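Long-range contacts in uncharacterized protein (Bacteroides caccae, PDB 4R4K), which is of unknown function but has a cystatin-like fold and is a divergent member of the DUF4348 family: residues G76-S81 with G96-E101; P88-F93 with E107-A112; T123-Y128 with I139-E144. All blocks are in the same frame, centred on the assembly; numbering follows the deposited sequence. Where two conformers were deposited one is given.

How the contacts relate
Contacts 1 and 2 lie in one five-stranded antiparallel sheet and share strand 90-97, which pairs with strand 78-87 in contact 1 and with strand 104-110 in contact 2. Their segments alternate along the chain, and although their centres are about 24 Å apart they touch where Ser81 CB packs on Phe93 CZ at 3.6 Å. Contact 3 follows both in sequence. It joins the loop after strand 116-123 to helix 135-152, with its centre about 20 Å from that of contact 1, and lies across the chain's centre from contact 2. Tyr79 and Tyr97 of contact 1 meet one bound polyether and Trp125 of contact 3 another, consistent with aromatic surface suited to chain-like molecules.

Contact 1: G76-S81 with G96-E101. With PEU (2,5,8,11,14,17,20,23,26,29,32,35,38,41,44,47,50,53,56,59,62,65,68,71,74,77,80-heptacosaoxadooctacontan-82-ol), chain I.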
# COMPACT_ATOMS: atom_id res chain seq x y z
N GLY A 76 7.56 -4.89 23.21
CA GLY A 76 8.02 -6.23 22.85
C GLY A 76 8.07 -6.49 21.35
O GLY A 76 8.80 -7.36 20.88
N GLY A 77 7.31 -5.73 20.59
CA GLY A 77 7.27 -5.98 19.15
C GLY A 77 8.48 -5.43 18.42
O GLY A 77 9.08 -4.47 18.87
N ILE A 78 8.83 -6.07 17.31
CA ILE A 78 9.79 -5.51 16.36
C ILE A 78 9.08 -5.38 15.03
O ILE A 78 8.65 -6.39 14.44
CB ILE A 78 11.04 -6.40 16.22
CG1 ILE A 78 11.72 -6.57 17.58
CG2 ILE A 78 11.99 -5.83 15.19
CD1 ILE A 78 12.92 -7.48 17.58
N TYR A 79 8.94 -4.15 14.57
CA TYR A 79 8.24 -3.86 13.31
C TYR A 79 9.31 -3.57 12.24
O TYR A 79 10.26 -2.81 12.46
CB TYR A 79 7.31 -2.69 13.51
CG TYR A 79 6.31 -2.51 12.38
CD1 TYR A 79 5.12 -3.24 12.38
CD2 TYR A 79 6.54 -1.65 11.31
CE1 TYR A 79 4.19 -3.13 11.34
CE2 TYR A 79 5.61 -1.52 10.29
CZ TYR A 79 4.44 -2.25 10.32
OH TYR A 79 3.50 -2.13 9.31
N VAL A 80 9.22 -4.24 11.09
CA VAL A 80 10.25 -4.15 10.08
C VAL A 80 9.59 -3.77 8.76
O VAL A 80 8.58 -4.36 8.39
CB VAL A 80 10.98 -5.51 9.90
CG1 VAL A 80 11.99 -5.47 8.76
CG2 VAL A 80 11.66 -5.93 11.20
N SER A 81 10.18 -2.79 8.08
CA SER A 81 9.76 -2.37 6.76
C SER A 81 10.97 -2.37 5.86
O SER A 81 12.07 -1.93 6.24
CB SER A 81 9.10 -0.99 6.79
OG SER A 81 10.00 -0.04 7.39
N GLY A 96 5.67 -5.12 8.48
CA GLY A 96 4.92 -5.88 9.46
C GLY A 96 5.76 -6.20 10.68
O GLY A 96 6.99 -5.95 10.69
N TYR A 97 5.10 -6.76 11.69
CA TYR A 97 5.80 -7.24 12.89
C TYR A 97 6.57 -8.52 12.59
O TYR A 97 6.07 -9.40 11.89
CB TYR A 97 4.80 -7.49 14.04
CG TYR A 97 4.36 -6.22 14.70
CD1 TYR A 97 5.22 -5.53 15.54
CD2 TYR A 97 3.12 -5.67 14.43
CE1 TYR A 97 4.84 -4.34 16.13
CE2 TYR A 97 2.73 -4.47 15.00
CZ TYR A 97 3.59 -3.82 15.86
OH TYR A 97 3.23 -2.61 16.42
N GLU A 98 7.80 -8.61 13.09
CA GLU A 98 8.57 -9.85 12.99
C GLU A 98 7.75 -10.95 13.66
O GLU A 98 7.23 -10.76 14.75
CB GLU A 98 9.89 -9.80 13.77
CG GLU A 98 11.10 -9.22 13.08
CD GLU A 98 12.35 -9.40 13.93
OE1 GLU A 98 12.27 -9.95 15.04
OE2 GLU A 98 13.43 -8.99 13.50
N GLU A 99 7.65 -12.08 12.97
CA GLU A 99 6.97 -13.29 13.47
C GLU A 99 5.44 -13.24 13.28
O GLU A 99 4.75 -14.18 13.66
CB GLU A 99 7.36 -13.70 14.93
CG GLU A 99 8.87 -13.61 15.36
CD GLU A 99 9.19 -14.45 16.61
OE1 GLU A 99 8.24 -14.90 17.30
OE2 GLU A 99 10.41 -14.66 16.90
N SER A 100 4.93 -12.16 12.67
CA SER A 100 3.52 -12.04 12.30
C SER A 100 3.45 -11.99 10.77
O SER A 100 4.46 -11.76 10.11
CB SER A 100 2.84 -10.79 12.91
OG SER A 100 2.72 -10.88 14.32
N GLU A 101 2.25 -12.15 10.22
CA GLU A 101 2.03 -11.91 8.81
C GLU A 101 2.24 -10.41 8.55
O GLU A 101 1.99 -9.56 9.40
CB GLU A 101 0.60 -12.31 8.41
CG GLU A 101 0.32 -12.23 6.93
CD GLU A 101 1.22 -13.13 6.12
OE1 GLU A 101 0.90 -14.32 5.91
OE2 GLU A 101 2.28 -12.65 5.69
OCY PEU I . 1.84 -0.16 13.06
CCZ PEU I . 2.75 -0.37 14.15
CDA PEU I . 4.06 0.38 13.94
ODB PEU I . 3.86 1.43 13.00
CDC PEU I . 5.05 2.10 12.59
CDD PEU I . 5.02 2.27 11.07
ODE PEU I . 5.08 3.66 10.72
O HOH W 1 7.57 -8.65 16.81
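Gly96 meets Val80 near the open end of a beta hairpin, where strands 78-87 and 90-97 of the antiparallel sheet of this cystatin-like fold lie side by side. The two form a hydrogen-bonded pair: Val80 N gives an almost straight bond (177°) to Gly96 O at 2.8 Å, and Gly96 N answers to Val80 O at 3.0 Å. The Tyr79 ring lies against the Gly96 backbone, Tyr79 CE1 coming to 3.4 Å from Gly96 CA. Tyr79 reaches there with CG anti to the backbone N (chi1 -166°). Gly96 N sits over one ring face toward the rim, and the polyether covers the opposite face with CDA above the ring centre. The phenol of Tyr79 hydrogen-bonds to Asp103.

Tyr97 is next, in a non-hydrogen-bonded pair with Tyr79. The rings make a T-shaped stack: the edge of Tyr79 drives CD1 at the middle of the Tyr97 face, with ring centroids 4.9 Å apart and planes at 79°. Tyr97 OH lies 3.2 Å from CCZ of the same polyether, so both tyrosines line that pocket, together with Ile71. Gly77 passes beside Tyr97, where a beta carbon would run into CE1 of the ring.

Glu98 N bonds to Ile78 O at 2.7 Å, nearly along the C=O axis, and a water links Ile78 N to Glu98 O. The extended Glu98 side chain crosses Ile78 and Val80 obliquely, its CG 3.8 Å from Val80 CG2, while the carboxylate makes a salt bridge with Arg70. Tyr97 to Ser100 form a type II beta turn that takes the chain out of the sheet, with Ser100 N bonding to Tyr97 O at 3.1 Å.

Contact 2: P88-F93 with E107-A112; sequences PVHKVF and EFEQAA
His90 and Glu107 join two strands through their side chains: in one of two Glu107 conformers, His90 NE2 donates to Glu107 OE2 at 2.6 Å, bent to 151°, so the bond may not be held all the time. The acceptor uses its anti lone pair, and ring and carboxylate are nearly coplanar, 25° apart. His90 gets there with CG anti to the backbone N (chi1 -169°), which lays the ring across the neighbouring strand. Glu109, running alongside in the same direction, sets OE2 over one ring face, 3.6 Å from His90 NE2, with its carboxylate plane steeply turned to the ring.

The reverse face of the sheet is the more deeply buried. Here Lys91 and Phe108 form the antiparallel hydrogen-bonded pair between strands 90-97 and 104-110, a beta hairpin within the five-stranded sheet. Phe108 N bonds to Lys91 O at 2.8 Å, and Lys91 N to Phe108 O at 3.0 Å. The edge of the Phe108 ring meets Phe93, CE2 lying 4.3 Å from Phe93 CB, while Phe12 of helix 12-21 covers this side and makes an edge-to-face pair with Phe108. The end of Lys91 leads away from strand 104-110, and its NZ hydrogen-bonds to Asn86 OD1 and Glu87 O.

At the Val89 end of the pairing, the contact opens toward solvent. Gln110 N still bonds to Val89 O at 2.9 Å, though from above the carbonyl plane, and a water donates to that same oxygen and to Gln110 O. Exposed Val89 crosses Gln110 at about a right angle, its CG1 3.5 Å from Gln110 OE1, while Gln110 NE2 turns to Ser8 O.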
# COMPACT_ATOMS: atom_id res chain seq x y z
N PRO A 88 15.73 -2.86 -11.03
CA PRO A 88 15.63 -1.60 -11.75
C PRO A 88 14.22 -1.15 -12.14
O PRO A 88 13.96 0.04 -12.13
CB PRO A 88 16.49 -1.85 -13.00
CG PRO A 88 17.55 -2.78 -12.51
CD PRO A 88 16.85 -3.69 -11.53
N VAL A 89 13.34 -2.06 -12.56
CA VAL A 89 11.99 -1.65 -13.03
C VAL A 89 10.86 -2.27 -12.21
O VAL A 89 9.69 -2.19 -12.60
CB VAL A 89 11.72 -1.98 -14.53
CG1 VAL A 89 12.72 -1.27 -15.43
CG2 VAL A 89 11.69 -3.48 -14.78
N HIS A 90 11.20 -2.86 -11.08
CA HIS A 90 10.23 -3.64 -10.29
C HIS A 90 10.69 -3.67 -8.84
O HIS A 90 11.79 -4.17 -8.53
CB HIS A 90 10.14 -5.06 -10.86
CG HIS A 90 9.02 -5.89 -10.32
ND1 HIS A 90 8.96 -7.26 -10.48
CD2 HIS A 90 7.92 -5.55 -9.59
CE1 HIS A 90 7.86 -7.72 -9.91
NE2 HIS A 90 7.22 -6.71 -9.36
N LYS A 91 9.87 -3.11 -7.96
CA LYS A 91 10.18 -3.07 -6.55
C LYS A 91 8.98 -3.52 -5.72
O LYS A 91 7.83 -3.28 -6.09
CB LYS A 91 10.65 -1.69 -6.14
CG LYS A 91 11.90 -1.26 -6.93
CD LYS A 91 12.53 -0.01 -6.37
CE LYS A 91 13.49 0.62 -7.36
NZ LYS A 91 14.70 -0.23 -7.59
N VAL A 92 9.25 -4.17 -4.58
CA VAL A 92 8.21 -4.59 -3.66
C VAL A 92 8.64 -4.19 -2.25
O VAL A 92 9.75 -4.46 -1.83
CB VAL A 92 7.94 -6.10 -3.68
CG1 VAL A 92 6.91 -6.47 -2.62
CG2 VAL A 92 7.49 -6.55 -5.06
N PHE A 93 7.75 -3.46 -1.59
CA PHE A 93 7.94 -2.97 -0.23
C PHE A 93 7.00 -3.76 0.68
O PHE A 93 5.82 -3.93 0.37
CB PHE A 93 7.63 -1.49 -0.18
CG PHE A 93 7.85 -0.87 1.17
CD1 PHE A 93 9.13 -0.46 1.58
CD2 PHE A 93 6.77 -0.65 2.03
CE1 PHE A 93 9.31 0.14 2.82
CE2 PHE A 93 6.95 -0.04 3.25
CZ PHE A 93 8.22 0.37 3.63
N GLU A 107 3.58 -3.05 -4.48
CA GLU A 107 4.34 -3.45 -5.66
C GLU A 107 4.38 -2.30 -6.65
O GLU A 107 3.32 -1.78 -7.05
CB GLU A 107 3.70 -4.67 -6.32
CG GLU A 107 4.49 -5.18 -7.53
CD GLU A 107 3.93 -6.46 -8.10
OE1 GLU A 107 2.74 -6.74 -7.90
OE2 GLU A 107 4.69 -7.18 -8.77
N PHE A 108 5.59 -1.90 -7.04
CA PHE A 108 5.84 -0.79 -7.94
C PHE A 108 6.47 -1.32 -9.22
O PHE A 108 7.32 -2.22 -9.18
CB PHE A 108 6.86 0.17 -7.36
CG PHE A 108 6.45 0.80 -6.08
CD1 PHE A 108 5.73 2.00 -6.06
CD2 PHE A 108 6.84 0.23 -4.89
CE1 PHE A 108 5.41 2.58 -4.85
CE2 PHE A 108 6.51 0.80 -3.69
CZ PHE A 108 5.80 1.99 -3.67
N GLU A 109 6.02 -0.80 -10.35
CA GLU A 109 6.60 -1.18 -11.64
C GLU A 109 6.81 0.08 -12.46
O GLU A 109 5.97 0.99 -12.45
CB GLU A 109 5.70 -2.18 -12.36
CG GLU A 109 5.66 -3.52 -11.68
CD GLU A 109 4.94 -4.60 -12.46
OE1 GLU A 109 4.16 -4.26 -13.38
OE2 GLU A 109 5.16 -5.79 -12.14
N GLN A 110 7.94 0.11 -13.16
CA GLN A 110 8.23 1.18 -14.06
C GLN A 110 7.67 0.74 -15.41
O GLN A 110 8.10 -0.26 -15.99
CB GLN A 110 9.71 1.48 -14.15
CG GLN A 110 9.97 2.80 -14.84
CD GLN A 110 11.39 2.96 -15.29
OE1 GLN A 110 11.90 2.12 -16.00
NE2 GLN A 110 12.03 4.03 -14.90
N ALA A 111 6.69 1.51 -15.88
CA ALA A 111 5.95 1.17 -17.08
C ALA A 111 6.74 1.51 -18.35
O ALA A 111 7.81 2.12 -18.29
CB ALA A 111 4.63 1.90 -17.08
N ALA A 112 6.21 1.09 -19.50
CA ALA A 112 6.88 1.32 -20.79
C ALA A 112 7.13 2.80 -21.09
O ALA A 112 8.13 3.13 -21.72
CB ALA A 112 6.10 0.67 -21.94
O HOH W 2 8.31 -3.38 -14.95

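Contact 3: T123-Y128 with I139-E144; sequences TGWYGY and IQQVKE. With PEU (2,5,8,11,14,17,20,23,26,29,32,35,38,41,44,47,50,53,56,59,62,65,68,71,74,77,80-heptacosaoxadooctacontan-82-ol), chain H.
Val142 pushes its CG2 methyl into the notch between Trp125 and Tyr126, bringing the loop after strand 116-123 against helix 135-152. That methyl lies over the six-membered ring of Trp125 as a CH-pi contact, 3.9 Å from the centroid and 22° off the normal. The same CG2 is 3.6 Å from Tyr126 OH, so one branch fills the hollow between the two aromatics. With CG1 anti to the backbone N (chi1 168°), CG2 lies anti to the carbonyl carbon and faces the two rings. One turn earlier in the helix, Ile139 crosses Tyr126 at about a right angle, CG1 reaching Tyr126 CE1 at 3.8 Å. Gln141 OE1 comes to the indole edge, in plane, 3.8 Å from CZ3 of Trp125. The opposite indole face carries the polyether, with CCR above it. Putting an alanine at Trp125 is likely to strip Val142 CG2 of its aromatic floor and open a gap between helix and polyether. Thr123 OG1 accepts from Trp125 N in an ST turn that shapes the loop. No hydrogen bond crosses the contact, and Tyr126 OH bonds instead to Lys57 O; shape and dispersion therefore carry the join.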
# COMPACT_ATOMS: atom_id res chain seq x y z
N THR A 123 -3.03 -4.44 2.00
CA THR A 123 -3.01 -3.65 3.23
C THR A 123 -3.86 -4.27 4.32
O THR A 123 -4.97 -4.73 4.08
CB THR A 123 -3.43 -2.19 2.98
OG1 THR A 123 -3.54 -1.51 4.24
CG2 THR A 123 -4.74 -2.09 2.26
N GLY A 124 -3.31 -4.28 5.54
CA GLY A 124 -4.04 -4.76 6.70
C GLY A 124 -5.34 -4.01 6.98
O GLY A 124 -6.13 -4.46 7.78
N TRP A 125 -5.54 -2.82 6.40
CA TRP A 125 -6.85 -2.14 6.50
C TRP A 125 -7.98 -3.06 6.04
O TRP A 125 -9.08 -3.01 6.57
CB TRP A 125 -6.88 -0.87 5.65
CG TRP A 125 -6.37 0.37 6.28
CD1 TRP A 125 -5.20 1.01 5.98
CD2 TRP A 125 -7.04 1.19 7.25
NE1 TRP A 125 -5.10 2.14 6.73
CE2 TRP A 125 -6.22 2.28 7.52
CE3 TRP A 125 -8.26 1.09 7.92
CZ2 TRP A 125 -6.58 3.28 8.44
CZ3 TRP A 125 -8.61 2.07 8.86
CH2 TRP A 125 -7.77 3.15 9.09
N TYR A 126 -7.68 -3.87 5.02
CA TYR A 126 -8.60 -4.82 4.46
C TYR A 126 -8.10 -6.26 4.62
O TYR A 126 -8.18 -7.07 3.70
CB TYR A 126 -8.86 -4.50 3.01
CG TYR A 126 -9.26 -3.06 2.74
CD1 TYR A 126 -10.39 -2.52 3.31
CD2 TYR A 126 -8.49 -2.24 1.94
CE1 TYR A 126 -10.74 -1.21 3.07
CE2 TYR A 126 -8.82 -0.92 1.69
CZ TYR A 126 -9.94 -0.41 2.26
OH TYR A 126 -10.30 0.88 2.00
N GLY A 127 -7.63 -6.58 5.81
CA GLY A 127 -7.12 -7.91 6.11
C GLY A 127 -8.15 -9.00 6.01
O GLY A 127 -9.38 -8.77 6.01
N TYR A 128 -7.66 -10.23 5.94
CA TYR A 128 -8.55 -11.36 5.84
C TYR A 128 -9.33 -11.46 7.15
O TYR A 128 -10.38 -12.05 7.16
CB TYR A 128 -7.81 -12.65 5.59
CG TYR A 128 -8.74 -13.77 5.18
CD1 TYR A 128 -9.20 -13.87 3.87
CD2 TYR A 128 -9.19 -14.69 6.11
CE1 TYR A 128 -10.05 -14.88 3.48
CE2 TYR A 128 -10.05 -15.70 5.73
CZ TYR A 128 -10.47 -15.79 4.42
OH TYR A 128 -11.33 -16.80 4.05
N ILE A 139 -13.86 1.39 4.80
CA ILE A 139 -13.62 2.26 3.66
C ILE A 139 -13.83 3.75 4.04
O ILE A 139 -13.06 4.60 3.66
CB ILE A 139 -14.48 1.84 2.46
CG1 ILE A 139 -14.00 0.48 1.93
CG2 ILE A 139 -14.41 2.89 1.36
CD1 ILE A 139 -14.94 -0.18 0.94
N GLN A 140 -14.86 4.02 4.83
CA GLN A 140 -15.12 5.37 5.32
C GLN A 140 -13.99 5.85 6.26
O GLN A 140 -13.63 7.01 6.24
CB GLN A 140 -16.48 5.45 6.01
CG GLN A 140 -16.82 6.81 6.62
CD GLN A 140 -16.87 7.95 5.60
OE1 GLN A 140 -17.25 7.75 4.45
NE2 GLN A 140 -16.48 9.14 6.03
N GLN A 141 -13.47 4.96 7.11
CA GLN A 141 -12.33 5.29 7.98
C GLN A 141 -11.11 5.67 7.15
O GLN A 141 -10.39 6.63 7.48
CB GLN A 141 -12.01 4.14 8.93
CG GLN A 141 -13.03 3.96 10.03
CD GLN A 141 -12.91 2.64 10.77
OE1 GLN A 141 -11.94 1.89 10.59
NE2 GLN A 141 -13.90 2.34 11.60
N VAL A 142 -10.86 4.91 6.09
CA VAL A 142 -9.77 5.21 5.16
C VAL A 142 -9.97 6.58 4.50
O VAL A 142 -9.04 7.38 4.41
CB VAL A 142 -9.61 4.10 4.11
CG1 VAL A 142 -8.68 4.54 2.98
CG2 VAL A 142 -9.11 2.83 4.78
N LYS A 143 -11.19 6.88 4.10
CA LYS A 143 -11.50 8.20 3.58
C LYS A 143 -11.14 9.34 4.56
O LYS A 143 -10.62 10.39 4.17
CB LYS A 143 -12.99 8.30 3.24
CG LYS A 143 -13.37 9.63 2.63
CD LYS A 143 -14.83 9.72 2.28
CE LYS A 143 -15.16 11.07 1.70
NZ LYS A 143 -16.48 11.06 1.01
N GLU A 144 -11.47 9.14 5.82
CA GLU A 144 -11.18 10.11 6.88
C GLU A 144 -9.66 10.25 7.10
O GLU A 144 -9.14 11.36 7.23
CB GLU A 144 -11.92 9.73 8.15
CG GLU A 144 -13.42 9.93 8.00
CD GLU A 144 -14.27 9.10 8.96
OE1 GLU A 144 -13.72 8.45 9.88
OE2 GLU A 144 -15.51 9.15 8.82
OCP PEU H . -5.84 -0.74 11.87
CCQ PEU H . -6.09 -0.18 10.58
CCR PEU H . -5.05 -0.69 9.59
OCS PEU H . -3.74 -0.35 10.04
CCT PEU H . -2.85 -1.48 10.14
CCU PEU H . -2.39 -1.94 8.76
OCV PEU H . -1.84 -0.82 8.08
CCW PEU H . -1.09 -1.16 6.92
CCX PEU H . -1.05 0.06 6.00
OCY PEU H . -0.51 1.21 6.67
CCZ PEU H . -0.39 2.38 5.83
CDA PEU H . -1.74 3.02 5.51
ODB PEU H . -1.73 4.42 5.77
CDC PEU H . -2.84 4.89 6.54
CDD PEU H . -2.65 4.47 8.00
ODE PEU H . -3.45 5.28 8.87